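PDB 6HG6: L-glyceraldehyde 3-phosphate reductase from Clostridium beijerinckii, which probably reduces aldehydes, furfural among them, with NADPH as the hydride donor, as an aldo-keto reductase built on a TIM barrel. Local coordinates for residues T155-G160 and K186-I191; S197-T202 and Q227-D232. All coordinates share one frame; numbering follows the deposited sequence.

Both contacts belong to one eight-stranded parallel barrel, and they lie on opposite sides of the chain's centre, with their own centres about 33 Å apart. Strand 189-195 ties them together: contact 1 includes its start, and contact 2 begins in the loop that follows its end. Contact 1 is a surface contact between the C-terminal end of helix 146-158 and the turn leading into the strand, away from the annotated sites. It mixes a small apolar patch with a lysine-to-carbonyl hydrogen bond. Contact 2 is buried, joins two loops by apolar packing, and reaches the NADPH pocket through T231.

Contact 1 of 2, residues T155-G160 and K186-I191; sequences TAVKSG and KCPFVI. With EDO (1,2-ethanediol), chain I.
In this TIM barrel, the C-terminal end of helix 146-158 packs against the turn between helix 172-184 and strand 189-195, where V157 and K158 meet K186, C187 and P188. V157 carries the apolar part. V157 CG2 lies 3.8 Å from C187 SG. The other methyl, V157 CG1, stands anti to the backbone N (chi1 168°) and is 4.0 Å from P188 CD, so the two branches touch consecutive residues. C187 is buried, and its side chain also packs on L182 of helix 172-184. The V157 side chain continues onto A162 of strand 162-168, and P188 lies on Y164 of the same strand.

The polar part is at the surface. K158 NZ donates to K186 O at 3.1 Å. It comes from above the carbonyl plane, 66° out of it, and not along a lone pair. The K158 chain bends at chi2 and chi4, which brings its ammonium group over that carbonyl. D154, one turn earlier in the helix, holds the same NZ in a salt bridge.

Both helices end here in Schellman motifs, with G160 and K186 as the residues of positive phi. Strand 189-195 lies parallel to strand 162-168, and P188 and V190 make backbone hydrogen bonds with A165. Both hydroxyls of a 1,2-ethanediol, probably from the crystallisation liquor, donate to K158 O, O2 at 2.6 Å.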
ATOM      1  N   THR A 155      -4.543  11.284  18.578  1.00 15.96           N
ATOM      2  CA  THR A 155      -5.547  10.762  19.513  1.00 15.59           C
ATOM      3  C   THR A 155      -5.701   9.251  19.289  1.00 15.14           C
ATOM      4  O   THR A 155      -5.757   8.526  20.280  1.00 15.18           O
ATOM      5  CB  THR A 155      -6.872  11.496  19.354  1.00 15.61           C
ATOM      6  OG1 THR A 155      -6.631  12.855  19.741  1.00 16.48           O
ATOM      7  CG2 THR A 155      -7.956  10.846  20.169  1.00 15.81           C
ATOM      8  N   ALA A 156      -5.751   8.797  18.045  1.00 14.58           N
ATOM      9  CA  ALA A 156      -5.832   7.365  17.707  1.00 14.54           C
ATOM     10  C   ALA A 156      -4.662   6.588  18.342  1.00 15.08           C
ATOM     11  O   ALA A 156      -4.901   5.564  19.031  1.00 15.21           O
ATOM     12  CB  ALA A 156      -5.848   7.183  16.223  1.00 14.90           C
ATOM     13  N   VAL A 157      -3.434   7.078  18.187  1.00 15.24           N
ATOM     14  CA  VAL A 157      -2.252   6.400  18.762  1.00 15.42           C
ATOM     15  C   VAL A 157      -2.290   6.487  20.284  1.00 16.30           C
ATOM     16  O   VAL A 157      -2.104   5.472  20.961  1.00 16.98           O
ATOM     17  CB  VAL A 157      -0.967   7.000  18.174  1.00 15.64           C
ATOM     18  CG1 VAL A 157       0.223   6.526  18.950  1.00 16.95           C
ATOM     19  CG2 VAL A 157      -0.860   6.737  16.681  1.00 15.79           C
ATOM     20  N   LYS A 158      -2.528   7.664  20.859  1.00 17.24           N
ATOM     21  CA  LYS A 158      -2.463   7.829  22.332  1.00 18.56           C
ATOM     22  C   LYS A 158      -3.620   7.119  23.030  1.00 18.15           C
ATOM     23  O   LYS A 158      -3.483   6.849  24.239  1.00 19.01           O
ATOM     24  CB  LYS A 158      -2.375   9.316  22.671  1.00 20.02           C
ATOM     25  CG  LYS A 158      -1.141   9.969  22.052  1.00 22.21           C
ATOM     26  CD  LYS A 158       0.185   9.355  22.462  1.00 23.53           C
ATOM     27  CE  LYS A 158       1.285   9.865  21.541  1.00 24.06           C
ATOM     28  NZ  LYS A 158       1.403  11.334  21.595  1.00 23.38           N
ATOM     29  N   SER A 159      -4.711   6.842  22.315  0.50 16.73           N
ATOM     30  CA  SER A 159      -5.900   6.107  22.823  0.50 16.67           C
ATOM     31  C   SER A 159      -5.706   4.594  22.641  0.50 16.25           C
ATOM     32  O   SER A 159      -6.659   3.830  22.918  0.50 15.84           O
ATOM     33  CB  SER A 159      -7.174   6.558  22.153  0.50 16.18           C
ATOM     34  OG  SER A 159      -7.278   6.053  20.835  0.50 15.31           O
ATOM     35  N   GLY A 160      -4.543   4.161  22.147  1.00 16.14           N
ATOM     36  CA  GLY A 160      -4.209   2.736  22.023  1.00 16.34           C
ATOM     37  C   GLY A 160      -4.969   2.046  20.901  1.00 16.07           C
ATOM     38  O   GLY A 160      -5.005   0.777  20.888  1.00 16.94           O
ATOM     39  N   LYS A 186       4.614  14.282  19.560  1.00 24.55           N
ATOM     40  CA  LYS A 186       5.346  13.053  19.964  1.00 25.59           C
ATOM     41  C   LYS A 186       4.515  11.839  19.590  1.00 23.42           C
ATOM     42  O   LYS A 186       4.230  10.982  20.438  1.00 22.34           O
ATOM     43  CB  LYS A 186       5.673  13.084  21.460  1.00 28.83           C
ATOM     44  CG  LYS A 186       6.644  14.171  21.844  1.00 32.50           C
ATOM     45  CD  LYS A 186       7.193  13.932  23.218  1.00 37.20           C
ATOM     46  CE  LYS A 186       8.526  14.598  23.418  1.00 42.15           C
ATOM     47  NZ  LYS A 186       8.393  16.062  23.305  1.00 45.33           N
ATOM     48  N   CYS A 187       4.068  11.826  18.344  1.00 21.75           N
ATOM     49  CA  CYS A 187       3.264  10.756  17.759  1.00 21.54           C
ATOM     50  C   CYS A 187       4.092  10.018  16.735  1.00 22.28           C
ATOM     51  O   CYS A 187       4.541  10.633  15.759  1.00 21.51           O
ATOM     52  CB  CYS A 187       2.037  11.322  17.078  1.00 21.27           C
ATOM     53  SG  CYS A 187       0.959  10.030  16.425  1.00 21.30           S
ATOM     54  N   PRO A 188       4.316   8.699  16.922  1.00 21.90           N
ATOM     55  CA  PRO A 188       5.018   7.901  15.914  1.00 21.21           C
ATOM     56  C   PRO A 188       4.368   8.072  14.541  1.00 20.63           C
ATOM     57  O   PRO A 188       3.203   7.820  14.381  1.00 20.71           O
ATOM     58  CB  PRO A 188       4.872   6.453  16.393  1.00 21.09           C
ATOM     59  CG  PRO A 188       4.649   6.586  17.913  1.00 21.86           C
ATOM     60  CD  PRO A 188       3.929   7.906  18.102  1.00 22.08           C
ATOM     61  N   PHE A 189       5.164   8.459  13.566  1.00 19.60           N
ATOM     62  CA  PHE A 189       4.716   8.735  12.190  1.00 19.75           C
ATOM     63  C   PHE A 189       5.816   8.142  11.310  1.00 19.93           C
ATOM     64  O   PHE A 189       6.927   8.649  11.371  1.00 21.10           O
ATOM     65  CB  PHE A 189       4.518  10.239  11.983  1.00 21.26           C
ATOM     66  CG  PHE A 189       4.398  10.604  10.526  1.00 21.41           C
ATOM     67  CD1 PHE A 189       3.693   9.802   9.653  1.00 22.17           C
ATOM     68  CD2 PHE A 189       5.003  11.732  10.013  1.00 23.50           C
ATOM     69  CE1 PHE A 189       3.652  10.085   8.286  1.00 21.89           C
ATOM     70  CE2 PHE A 189       4.920  12.055   8.661  1.00 23.34           C
ATOM     71  CZ  PHE A 189       4.263  11.219   7.793  1.00 23.58           C
ATOM     72  N   VAL A 190       5.530   7.083  10.587  1.00 18.72           N
ATOM     73  CA  VAL A 190       6.660   6.373   9.949  1.00 20.23           C
ATOM     74  C   VAL A 190       6.436   6.125   8.469  1.00 19.61           C
ATOM     75  O   VAL A 190       7.403   5.591   7.841  1.00 20.05           O
ATOM     76  CB  VAL A 190       6.926   5.040  10.684  1.00 20.66           C
ATOM     77  CG1 VAL A 190       7.300   5.261  12.148  1.00 22.15           C
ATOM     78  CG2 VAL A 190       5.749   4.099  10.519  1.00 20.44           C
ATOM     79  N   ILE A 191       5.269   6.405   7.923  1.00 18.84           N
ATOM     80  CA  ILE A 191       4.972   5.874   6.566  1.00 19.58           C
ATOM     81  C   ILE A 191       4.090   6.817   5.753  1.00 19.62           C
ATOM     82  O   ILE A 191       3.079   7.325   6.256  1.00 19.10           O
ATOM     83  CB  ILE A 191       4.362   4.456   6.665  1.00 19.88           C
ATOM     84  CG1 ILE A 191       4.306   3.709   5.322  1.00 21.35           C
ATOM     85  CG2 ILE A 191       2.983   4.506   7.302  1.00 19.36           C
ATOM     86  CD1 ILE A 191       5.637   3.436   4.726  1.00 23.75           C
TER
HETATM   87  C1  EDO I 408      -0.408   5.925  26.025  1.00 39.46           C
HETATM   88  O1  EDO I 408      -0.563   6.089  24.616  1.00 38.87           O
HETATM   89  C2  EDO I 408      -1.017   7.003  26.850  1.00 42.07           C
HETATM   90  O2  EDO I 408      -2.168   7.623  26.292  1.00 36.93           O

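Contact 2 of 2, residues S197-T202 and Q227-D232; sequences SIFDRT and QGTLTD. With NDP (NADPH dihydro-nicotinamide-adenine-dinucleotide phosphate), chain B.
L230 packs against F199 and I198 where two loops of the TIM barrel meet, one after strand 189-195 and one after strand 218-222. With L230 CG anti to the carbonyl carbon (chi1 -68°), CG and both methyls meet the F199 ring. L230 CD2 approaches it obliquely, 3.5 Å from F199 CE2. L230 CD1 is 3.9 Å from I198 CB and also touches S197 CB. T229 OG1 lies 3.5 Å from F199 CD2 and is hydrogen-bonded to A226 O.

L267 of helix 258-273 touches I198, F199 and L230 alike. L278 and A282 of helix 278-286 add to the packing on L230. K260 makes a cation-pi contact with the F199 ring.

A type I beta turn from S197 to D200 sets the positions of I198 and F199. R201 NE braces this turn by donating to I198 O at 2.8 Å, nearly straight at 171°. Its guanidinium is paired with D326 and E204. D200 OD1 then takes both T202 N, in an Asx turn, and T202 OG1.

On the other loop, T231 belongs to the NADPH pocket. T231 OG1 donates to G228 O at 2.7 Å, and T231 CG2 lies 3.7 Å from N3A of the NADPH adenine.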
ATOM      1  N   SER A 197       4.404   4.410 -10.164  1.00 26.67           N
ATOM      2  CA  SER A 197       4.643   3.372 -11.189  1.00 27.69           C
ATOM      3  C   SER A 197       5.582   3.938 -12.239  1.00 28.64           C
ATOM      4  O   SER A 197       5.810   5.145 -12.262  1.00 28.38           O
ATOM      5  CB  SER A 197       3.375   2.931 -11.850  1.00 28.04           C
ATOM      6  OG  SER A 197       2.877   3.992 -12.641  1.00 29.46           O
ATOM      7  N   ILE A 198       6.027   3.085 -13.136  1.00 30.00           N
ATOM      8  CA  ILE A 198       6.781   3.561 -14.322  1.00 32.00           C
ATOM      9  C   ILE A 198       5.981   4.669 -15.032  1.00 33.32           C
ATOM     10  O   ILE A 198       6.628   5.603 -15.545  1.00 34.70           O
ATOM     11  CB  ILE A 198       7.104   2.369 -15.229  1.00 33.09           C
ATOM     12  CG1 ILE A 198       8.175   1.504 -14.556  1.00 32.61           C
ATOM     13  CG2 ILE A 198       7.518   2.829 -16.609  1.00 35.20           C
ATOM     14  CD1 ILE A 198       8.480   0.218 -15.272  1.00 33.62           C
ATOM     15  N   PHE A 199       4.640   4.592 -15.062  1.00 33.36           N
ATOM     16  CA  PHE A 199       3.767   5.571 -15.771  1.00 35.30           C
ATOM     17  C   PHE A 199       3.269   6.714 -14.869  1.00 35.49           C
ATOM     18  O   PHE A 199       2.674   7.684 -15.410  1.00 38.79           O
ATOM     19  CB  PHE A 199       2.591   4.858 -16.431  1.00 35.85           C
ATOM     20  CG  PHE A 199       2.967   4.090 -17.665  1.00 37.07           C
ATOM     21  CD1 PHE A 199       3.726   4.681 -18.653  1.00 39.01           C
ATOM     22  CD2 PHE A 199       2.585   2.769 -17.818  1.00 37.25           C
ATOM     23  CE1 PHE A 199       4.068   3.981 -19.798  1.00 40.78           C
ATOM     24  CE2 PHE A 199       2.923   2.067 -18.968  1.00 39.23           C
ATOM     25  CZ  PHE A 199       3.702   2.660 -19.933  1.00 40.86           C
ATOM     26  N   ASP A 200       3.535   6.684 -13.574  1.00 34.16           N
ATOM     27  CA  ASP A 200       3.093   7.766 -12.668  1.00 33.37           C
ATOM     28  C   ASP A 200       4.267   8.201 -11.797  1.00 31.98           C
ATOM     29  O   ASP A 200       4.536   7.548 -10.778  1.00 29.35           O
ATOM     30  CB  ASP A 200       1.877   7.343 -11.853  1.00 33.23           C
ATOM     31  CG  ASP A 200       1.300   8.506 -11.081  1.00 34.51           C
ATOM     32  OD1 ASP A 200       1.957   9.562 -11.015  1.00 35.36           O
ATOM     33  OD2 ASP A 200       0.192   8.347 -10.564  1.00 35.87           O
ATOM     34  N   ARG A 201       4.891   9.309 -12.179  1.00 32.41           N
ATOM     35  CA  ARG A 201       6.091   9.844 -11.497  1.00 32.17           C
ATOM     36  C   ARG A 201       5.724  10.968 -10.539  1.00 31.11           C
ATOM     37  O   ARG A 201       6.620  11.772 -10.208  1.00 31.56           O
ATOM     38  CB  ARG A 201       7.063  10.346 -12.564  1.00 33.95           C
ATOM     39  CG  ARG A 201       7.422   9.295 -13.602  1.00 34.84           C
ATOM     40  CD  ARG A 201       7.892   7.967 -13.016  1.00 33.72           C
ATOM     41  NE  ARG A 201       8.436   7.125 -14.081  1.00 34.66           N
ATOM     42  CZ  ARG A 201       9.703   7.100 -14.506  1.00 36.05           C
ATOM     43  NH1 ARG A 201      10.025   6.302 -15.504  1.00 37.23           N
ATOM     44  NH2 ARG A 201      10.642   7.859 -13.966  1.00 36.17           N
ATOM     45  N   THR A 202       4.454  11.093 -10.153  1.00 30.11           N
ATOM     46  CA  THR A 202       3.990  12.198  -9.290  1.00 29.72           C
ATOM     47  C   THR A 202       4.931  12.403  -8.098  1.00 29.09           C
ATOM     48  O   THR A 202       5.339  13.565  -7.881  1.00 30.34           O
ATOM     49  CB  THR A 202       2.548  11.997  -8.805  1.00 28.89           C
ATOM     50  OG1 THR A 202       1.750  11.970  -9.978  1.00 30.18           O
ATOM     51  CG2 THR A 202       2.068  13.112  -7.889  1.00 28.87           C
ATOM     52  N   GLN A 227      -3.062   0.415 -13.593  1.00 43.24           N
ATOM     53  CA  GLN A 227      -4.382  -0.098 -14.076  1.00 47.51           C
ATOM     54  C   GLN A 227      -4.222  -1.178 -15.154  1.00 48.55           C
ATOM     55  O   GLN A 227      -4.944  -1.118 -16.161  1.00 52.61           O
ATOM     56  CB  GLN A 227      -5.270   1.001 -14.659  1.00 51.23           C
ATOM     57  CG  GLN A 227      -5.756   2.034 -13.653  1.00 54.30           C
ATOM     58  CD  GLN A 227      -4.998   3.340 -13.703  1.00 58.60           C
ATOM     59  OE1 GLN A 227      -3.814   3.398 -14.059  1.00 64.34           O
ATOM     60  NE2 GLN A 227      -5.690   4.413 -13.350  1.00 59.61           N
ATOM     61  N   GLY A 228      -3.328  -2.143 -14.953  1.00 47.04           N
ATOM     62  CA  GLY A 228      -3.106  -3.264 -15.884  1.00 47.19           C
ATOM     63  C   GLY A 228      -2.250  -2.886 -17.081  1.00 47.07           C
ATOM     64  O   GLY A 228      -1.925  -3.802 -17.881  1.00 50.28           O
ATOM     65  N   THR A 229      -1.881  -1.613 -17.258  1.00 45.73           N
ATOM     66  CA  THR A 229      -1.036  -1.201 -18.421  1.00 45.87           C
ATOM     67  C   THR A 229       0.376  -1.759 -18.259  1.00 45.87           C
ATOM     68  O   THR A 229       1.026  -1.973 -19.290  1.00 49.71           O
ATOM     69  CB  THR A 229      -0.992   0.310 -18.666  1.00 45.78           C
ATOM     70  OG1 THR A 229      -0.463   0.998 -17.522  1.00 43.38           O
ATOM     71  CG2 THR A 229      -2.363   0.846 -19.030  1.00 46.57           C
ATOM     72  N   LEU A 230       0.837  -2.031 -17.037  1.00 43.90           N
ATOM     73  CA  LEU A 230       2.184  -2.641 -16.830  1.00 43.79           C
ATOM     74  C   LEU A 230       2.035  -4.139 -16.529  1.00 44.59           C
ATOM     75  O   LEU A 230       2.652  -4.624 -15.574  1.00 43.05           O
ATOM     76  CB  LEU A 230       2.965  -1.875 -15.763  1.00 41.26           C
ATOM     77  CG  LEU A 230       3.391  -0.452 -16.139  1.00 40.92           C
ATOM     78  CD1 LEU A 230       3.728   0.369 -14.888  1.00 39.21           C
ATOM     79  CD2 LEU A 230       4.561  -0.465 -17.115  1.00 42.64           C
ATOM     80  N   THR A 231       1.256  -4.841 -17.363  1.00 47.72           N
ATOM     81  CA  THR A 231       1.033  -6.316 -17.317  1.00 50.59           C
ATOM     82  C   THR A 231       0.987  -6.855 -18.751  1.00 55.20           C
ATOM     83  O   THR A 231       1.221  -6.063 -19.683  1.00 56.02           O
ATOM     84  CB  THR A 231      -0.270  -6.687 -16.587  1.00 50.52           C
ATOM     85  OG1 THR A 231      -1.390  -6.356 -17.409  1.00 51.93           O
ATOM     86  CG2 THR A 231      -0.415  -6.009 -15.237  1.00 48.93           C
ATOM     87  N   ASP A 232       0.664  -8.143 -18.909  1.00 60.42           N
ATOM     88  CA  ASP A 232       0.487  -8.834 -20.219  1.00 65.30           C
ATOM     89  C   ASP A 232      -0.850  -8.449 -20.859  1.00 67.80           C
ATOM     90  O   ASP A 232      -1.006  -8.694 -22.069  1.00 70.26           O
ATOM     91  CB  ASP A 232       0.362 -10.353 -20.090  1.00 67.70           C
ATOM     92  CG  ASP A 232       1.498 -11.053 -19.377  1.00 69.16           C
ATOM     93  OD1 ASP A 232       1.609 -10.864 -18.144  1.00 73.86           O
ATOM     94  OD2 ASP A 232       2.261 -11.785 -20.059  1.00 73.52           O
TER
HETATM   95  PA  NDP B 401      -1.595  -3.204  -8.642  0.70 32.74           P
HETATM   96  O1A NDP B 401      -1.182  -2.017  -9.446  0.70 23.24           O
HETATM   97  O2A NDP B 401      -0.645  -4.199  -8.057  0.70 27.82           O
HETATM   98  O5B NDP B 401      -2.771  -3.991  -9.408  0.70 30.48           O
HETATM   99  C5B NDP B 401      -3.321  -5.200  -8.818  0.70 32.03           C
HETATM  100  C4B NDP B 401      -4.089  -5.962  -9.865  0.70 32.06           C
HETATM  101  O4B NDP B 401      -3.197  -6.217 -10.982  0.70 32.09           O
HETATM  102  C3B NDP B 401      -4.630  -7.341  -9.461  0.70 33.54           C
HETATM  103  O3B NDP B 401      -5.925  -7.292  -8.867  0.70 31.87           O
HETATM  104  C2B NDP B 401      -4.661  -8.050 -10.808  0.70 34.23           C
HETATM  105  O2B NDP B 401      -5.822  -7.594 -11.496  0.70 38.68           O
HETATM  106  C1B NDP B 401      -3.405  -7.515 -11.485  0.70 33.78           C
HETATM  107  N9A NDP B 401      -2.182  -8.268 -11.238  0.70 34.83           N
HETATM  108  C8A NDP B 401      -1.512  -8.410 -10.048  0.70 35.78           C
HETATM  109  N7A NDP B 401      -0.404  -9.102 -10.151  0.70 35.30           N
HETATM  110  C5A NDP B 401      -0.334  -9.438 -11.495  0.70 34.90           C
HETATM  111  C6A NDP B 401       0.610 -10.169 -12.242  0.70 36.26           C
HETATM  112  N6A NDP B 401       1.705 -10.712 -11.716  0.70 36.27           N
HETATM  113  N1A NDP B 401       0.384 -10.312 -13.574  0.70 38.21           N
HETATM  114  C2A NDP B 401      -0.720  -9.760 -14.097  0.70 38.31           C
HETATM  115  N3A NDP B 401      -1.670  -9.047 -13.495  0.70 37.78           N
HETATM  116  C4A NDP B 401      -1.418  -8.918 -12.180  0.70 37.21           C
HETATM  117  O3  NDP B 401      -2.369  -2.651  -7.334  0.70 32.63           O
HETATM  118  PN  NDP B 401      -3.788  -1.965  -7.054  0.70 33.41           P
HETATM  119  O1N NDP B 401      -4.789  -3.064  -6.923  0.70 33.60           O
HETATM  120  O2N NDP B 401      -4.045  -0.831  -7.994  0.70 35.28           O
HETATM  121  O5D NDP B 401      -3.507  -1.340  -5.595  0.70 32.55           O
HETATM  122  C5D NDP B 401      -2.852  -2.186  -4.614  0.70 29.31           C
HETATM  123  C4D NDP B 401      -3.221  -1.714  -3.228  0.70 23.55           C
HETATM  124  O4D NDP B 401      -2.771  -0.359  -3.052  0.70 27.34           O
HETATM  125  C3D NDP B 401      -4.712  -1.625  -2.911  0.70 25.75           C
HETATM  126  O3D NDP B 401      -5.242  -2.913  -2.632  0.70 26.41           O
HETATM  127  C2D NDP B 401      -4.670  -0.685  -1.700  0.70 25.29           C
HETATM  128  O2D NDP B 401      -4.306  -1.395  -0.545  0.70 21.22           O
HETATM  129  C1D NDP B 401      -3.579   0.307  -2.094  0.70 27.84           C
HETATM  130  N1N NDP B 401      -4.132   1.544  -2.700  0.70 28.84           N
HETATM  131  C2N NDP B 401      -4.060   2.730  -2.010  0.70 30.28           C
HETATM  132  C3N NDP B 401      -4.777   3.837  -2.372  0.70 30.20           C
HETATM  133  C7N NDP B 401      -4.644   5.096  -1.556  0.70 30.62           C
HETATM  134  O7N NDP B 401      -3.985   5.104  -0.499  0.70 25.81           O
HETATM  135  N7N NDP B 401      -5.286   6.174  -2.006  0.70 24.74           N
HETATM  136  C4N NDP B 401      -5.661   3.722  -3.585  0.70 32.33           C
HETATM  137  C5N NDP B 401      -5.505   2.475  -4.362  0.70 31.83           C
HETATM  138  C6N NDP B 401      -4.719   1.504  -3.951  0.70 29.55           C
HETATM  139  P2B NDP B 401      -6.536  -8.630 -12.510  0.70 39.52           P
HETATM  140  O1X NDP B 401      -6.324 -10.081 -12.127  0.70 39.29           O
HETATM  141  O2X NDP B 401      -8.005  -8.241 -12.458  0.70 41.67           O
HETATM  142  O3X NDP B 401      -5.881  -8.277 -13.838  0.70 44.74           O